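Local coordinates for protein CurD (Moorea producens 3L, PDB 5KP7) that probably acts as a hydroxymethylglutaryl-CoA synthase-type acyltransferase of the thiolase-like superfamily and binds 4'-phosphopantetheine, at residues Val101-Ser107 / Leu163-Ile169. The protein carries 3 engineered substitutions. Sequence-based numbering, arbitrary orientation.
Sequences VITCSES and LVIATDI
The carboxylate of Asp168 reaches across from the end of its strand to meet the turn at Ser105-Ser107, and OD1 accepts two bonds there. Glu106 N donates to the syn lone pair of Asp168 OD1 at 2.7 Å, and Ser107 OG donates to the anti lone pair of the same OD1, also at 2.7 Å. Ser107 OG in turn accepts from Ile169 N, so one hydroxyl joins the aspartate to the backbone beyond it. Ser105 OG, swung away from its own backbone N (chi1 -171°), lies 2.7 Å from Thr167 O and accepts from Ser107 N, forming an ST turn. The Glu106 and Asp168 carboxylates are nearly perpendicular, their planes 89° apart; water 2 sits between Glu106 OE1 and Asp168 OD2, while Glu106 OE2 is paired with Arg227. Asp168 OD2 also accepts from Gly323 N. Replacing this aspartate with alanine would probably leave Glu106 N and Ser107 OG without their shared acceptor.

Behind this polar end, strands 98-104 and 161-168 run parallel as neighbours in the mixed central sheet of a thiolase-like fold, connected through strand 130-134 and its flanking helices. Four backbone bonds join them, from Ile102 N to Leu163 O through to Thr167 N to Cys104 O. Cys104 turns SG beside its backbone N (chi1 -58°), bringing the sulfur alongside Val164 CG1 at 3.9 Å, and its CB lies 4.2 Å from Ala166 CB; helix 140-154 covers this face. On the opposite face the methyls of Thr103 and Thr167 meet, CG2 to CG2 at 3.8 Å, while their hydroxyls bond to Ser116 OG and Pro75 O respectively. The Glu106 side chain stands about 8 Å from the bound 4'-phosphopantetheine.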
ATOM      1  N   VAL A 101      11.823   9.521  15.665  1.00 20.75           N
ATOM      2  CA  VAL A 101      10.452   9.254  15.231  1.00 20.62           C
ATOM      3  C   VAL A 101      10.342   9.755  13.788  1.00 20.23           C
ATOM      4  O   VAL A 101      10.540  10.946  13.532  1.00 20.44           O
ATOM      5  CB  VAL A 101       9.425   9.978  16.116  1.00 20.97           C
ATOM      6  CG1 VAL A 101       8.030   9.800  15.562  1.00 20.77           C
ATOM      7  CG2 VAL A 101       9.471   9.476  17.546  1.00 21.98           C
ATOM      8  N   ILE A 102      10.096   8.835  12.861  1.00 19.86           N
ATOM      9  CA  ILE A 102       9.903   9.166  11.453  1.00 19.60           C
ATOM     10  C   ILE A 102       8.466   8.869  11.093  1.00 19.43           C
ATOM     11  O   ILE A 102       8.005   7.712  11.200  1.00 19.90           O
ATOM     12  CB  ILE A 102      10.815   8.371  10.507  1.00 19.97           C
ATOM     13  CG1 ILE A 102      12.289   8.516  10.933  1.00 20.87           C
ATOM     14  CG2 ILE A 102      10.603   8.877   9.094  1.00 19.64           C
ATOM     15  CD1 ILE A 102      13.273   7.809  10.013  1.00 21.38           C
ATOM     16  N   THR A 103       7.721   9.895  10.685  1.00 19.16           N
ATOM     17  CA  THR A 103       6.373   9.701  10.170  1.00 19.51           C
ATOM     18  C   THR A 103       6.449   9.666   8.660  1.00 19.17           C
ATOM     19  O   THR A 103       7.060  10.543   8.049  1.00 19.77           O
ATOM     20  CB  THR A 103       5.442  10.813  10.662  1.00 20.23           C
ATOM     21  OG1 THR A 103       5.435  10.799  12.094  1.00 21.48           O
ATOM     22  CG2 THR A 103       4.037  10.569  10.185  1.00 21.04           C
ATOM     23  N   CYS A 104       5.849   8.665   8.054  1.00 18.65           N
ATOM     24  CA  CYS A 104       5.925   8.424   6.604  1.00 18.70           C
ATOM     25  C   CYS A 104       4.541   8.574   6.064  1.00 18.04           C
ATOM     26  O   CYS A 104       3.616   7.840   6.483  1.00 17.79           O
ATOM     27  CB  CYS A 104       6.469   7.018   6.350  1.00 19.30           C
ATOM     28  SG  CYS A 104       8.107   6.765   7.099  1.00 20.70           S
ATOM     29  N   SER A 105       4.324   9.543   5.190  1.00 17.55           N
ATOM     30  CA  SER A 105       2.949   9.896   4.831  1.00 17.83           C
ATOM     31  C   SER A 105       2.909  10.682   3.513  1.00 17.87           C
ATOM     32  O   SER A 105       3.897  11.355   3.174  1.00 17.67           O
ATOM     33  CB  SER A 105       2.293  10.719   5.970  1.00 17.82           C
ATOM     34  OG  SER A 105       0.903  10.897   5.733  1.00 18.07           O
ATOM     35  N   GLU A 106       1.770  10.607   2.843  1.00 18.03           N
ATOM     36  CA  GLU A 106       1.412  11.514   1.753  1.00 18.71           C
ATOM     37  C   GLU A 106       0.126  12.272   2.092  1.00 18.66           C
ATOM     38  O   GLU A 106      -0.520  12.844   1.203  1.00 19.07           O
ATOM     39  CB  GLU A 106       1.364  10.804   0.403  1.00 19.59           C
ATOM     40  CG  GLU A 106       0.425   9.608   0.338  1.00 20.75           C
ATOM     41  CD  GLU A 106       0.822   8.659  -0.787  1.00 22.74           C
ATOM     42  OE1 GLU A 106       1.656   7.761  -0.565  1.00 24.07           O
ATOM     43  OE2 GLU A 106       0.300   8.824  -1.883  1.00 24.62           O
ATOM     44  N   SER A 107      -0.197  12.324   3.392  1.00 18.60           N
ATOM     45  CA  SER A 107      -1.418  12.931   3.930  1.00 18.73           C
ATOM     46  C   SER A 107      -1.051  13.979   4.955  1.00 19.19           C
ATOM     47  O   SER A 107      -1.757  14.147   5.994  1.00 19.21           O
ATOM     48  CB  SER A 107      -2.313  11.826   4.593  1.00 19.41           C
ATOM     49  OG  SER A 107      -2.611  10.792   3.715  1.00 20.42           O
ATOM     50  N   LEU A 163      11.307   4.781  16.024  1.00 21.76           N
ATOM     51  CA  LEU A 163       9.909   4.475  15.796  1.00 21.59           C
ATOM     52  C   LEU A 163       9.524   5.032  14.429  1.00 20.65           C
ATOM     53  O   LEU A 163       9.634   6.238  14.205  1.00 19.88           O
ATOM     54  CB  LEU A 163       9.039   5.104  16.888  1.00 21.91           C
ATOM     55  CG  LEU A 163       7.536   4.891  16.847  1.00 22.23           C
ATOM     56  CD1 LEU A 163       7.191   3.432  17.038  1.00 22.99           C
ATOM     57  CD2 LEU A 163       6.849   5.768  17.900  1.00 22.66           C
ATOM     58  N   VAL A 164       9.105   4.147  13.536  1.00 20.14           N
ATOM     59  CA  VAL A 164       8.731   4.527  12.172  1.00 20.12           C
ATOM     60  C   VAL A 164       7.246   4.254  12.028  1.00 19.90           C
ATOM     61  O   VAL A 164       6.806   3.114  12.248  1.00 20.38           O
ATOM     62  CB  VAL A 164       9.515   3.709  11.123  1.00 20.35           C
ATOM     63  CG1 VAL A 164       9.041   4.070   9.719  1.00 20.20           C
ATOM     64  CG2 VAL A 164      11.023   3.927  11.265  1.00 21.23           C
ATOM     65  N   ILE A 165       6.465   5.283  11.696  1.00 19.24           N
ATOM     66  CA  ILE A 165       5.024   5.098  11.549  1.00 19.16           C
ATOM     67  C   ILE A 165       4.610   5.580  10.189  1.00 18.80           C
ATOM     68  O   ILE A 165       4.776   6.759   9.845  1.00 18.27           O
ATOM     69  CB  ILE A 165       4.175   5.825  12.618  1.00 19.66           C
ATOM     70  CG1 ILE A 165       4.704   5.550  14.026  1.00 20.24           C
ATOM     71  CG2 ILE A 165       2.709   5.414  12.496  1.00 19.87           C
ATOM     72  CD1 ILE A 165       4.053   6.417  15.087  1.00 21.04           C
ATOM     73  N   ALA A 166       4.077   4.656   9.396  1.00 18.60           N
ATOM     74  CA  ALA A 166       3.494   4.968   8.102  1.00 18.49           C
ATOM     75  C   ALA A 166       1.993   5.161   8.333  1.00 18.56           C
ATOM     76  O   ALA A 166       1.324   4.286   8.892  1.00 18.37           O
ATOM     77  CB  ALA A 166       3.748   3.862   7.078  1.00 18.71           C
ATOM     78  N   THR A 167       1.496   6.336   7.987  1.00 18.72           N
ATOM     79  CA  THR A 167       0.101   6.713   8.236  1.00 18.87           C
ATOM     80  C   THR A 167      -0.467   7.476   7.069  1.00 19.10           C
ATOM     81  O   THR A 167       0.181   8.397   6.557  1.00 18.82           O
ATOM     82  CB  THR A 167      -0.043   7.532   9.554  1.00 19.37           C
ATOM     83  OG1 THR A 167      -1.406   7.835   9.753  1.00 19.33           O
ATOM     84  CG2 THR A 167       0.791   8.802   9.524  1.00 19.20           C
ATOM     85  N   ASP A 168      -1.651   7.088   6.606  1.00 19.41           N
ATOM     86  CA  ASP A 168      -2.300   7.767   5.473  1.00 20.12           C
ATOM     87  C   ASP A 168      -3.824   7.601   5.553  1.00 21.26           C
ATOM     88  O   ASP A 168      -4.314   6.568   6.027  1.00 21.20           O
ATOM     89  CB  ASP A 168      -1.762   7.263   4.122  1.00 20.21           C
ATOM     90  CG  ASP A 168      -0.463   7.964   3.686  1.00 20.36           C
ATOM     91  OD1 ASP A 168      -0.449   9.197   3.553  1.00 19.82           O
ATOM     92  OD2 ASP A 168       0.540   7.261   3.464  1.00 21.40           O
ATOM     93  N   ILE A 169      -4.541   8.641   5.124  1.00 21.93           N
ATOM     94  CA  ILE A 169      -5.993   8.610   5.006  1.00 24.36           C
ATOM     95  C   ILE A 169      -6.343   9.085   3.622  1.00 25.34           C
ATOM     96  O   ILE A 169      -5.550   9.744   2.975  1.00 26.31           O
ATOM     97  CB  ILE A 169      -6.636   9.506   6.062  1.00 25.34           C
ATOM     98  CG1 ILE A 169      -6.313   8.900   7.428  1.00 26.05           C
ATOM     99  CG2 ILE A 169      -8.133   9.675   5.847  1.00 28.22           C
ATOM    100  CD1 ILE A 169      -6.799   9.692   8.542  1.00 29.05           C
TER
HETATM  101  O   HOH W   1       2.215   5.830   4.926  1.00 38.67           O
HETATM  102  O   HOH W   2       2.826   7.562   2.034  1.00 24.64           O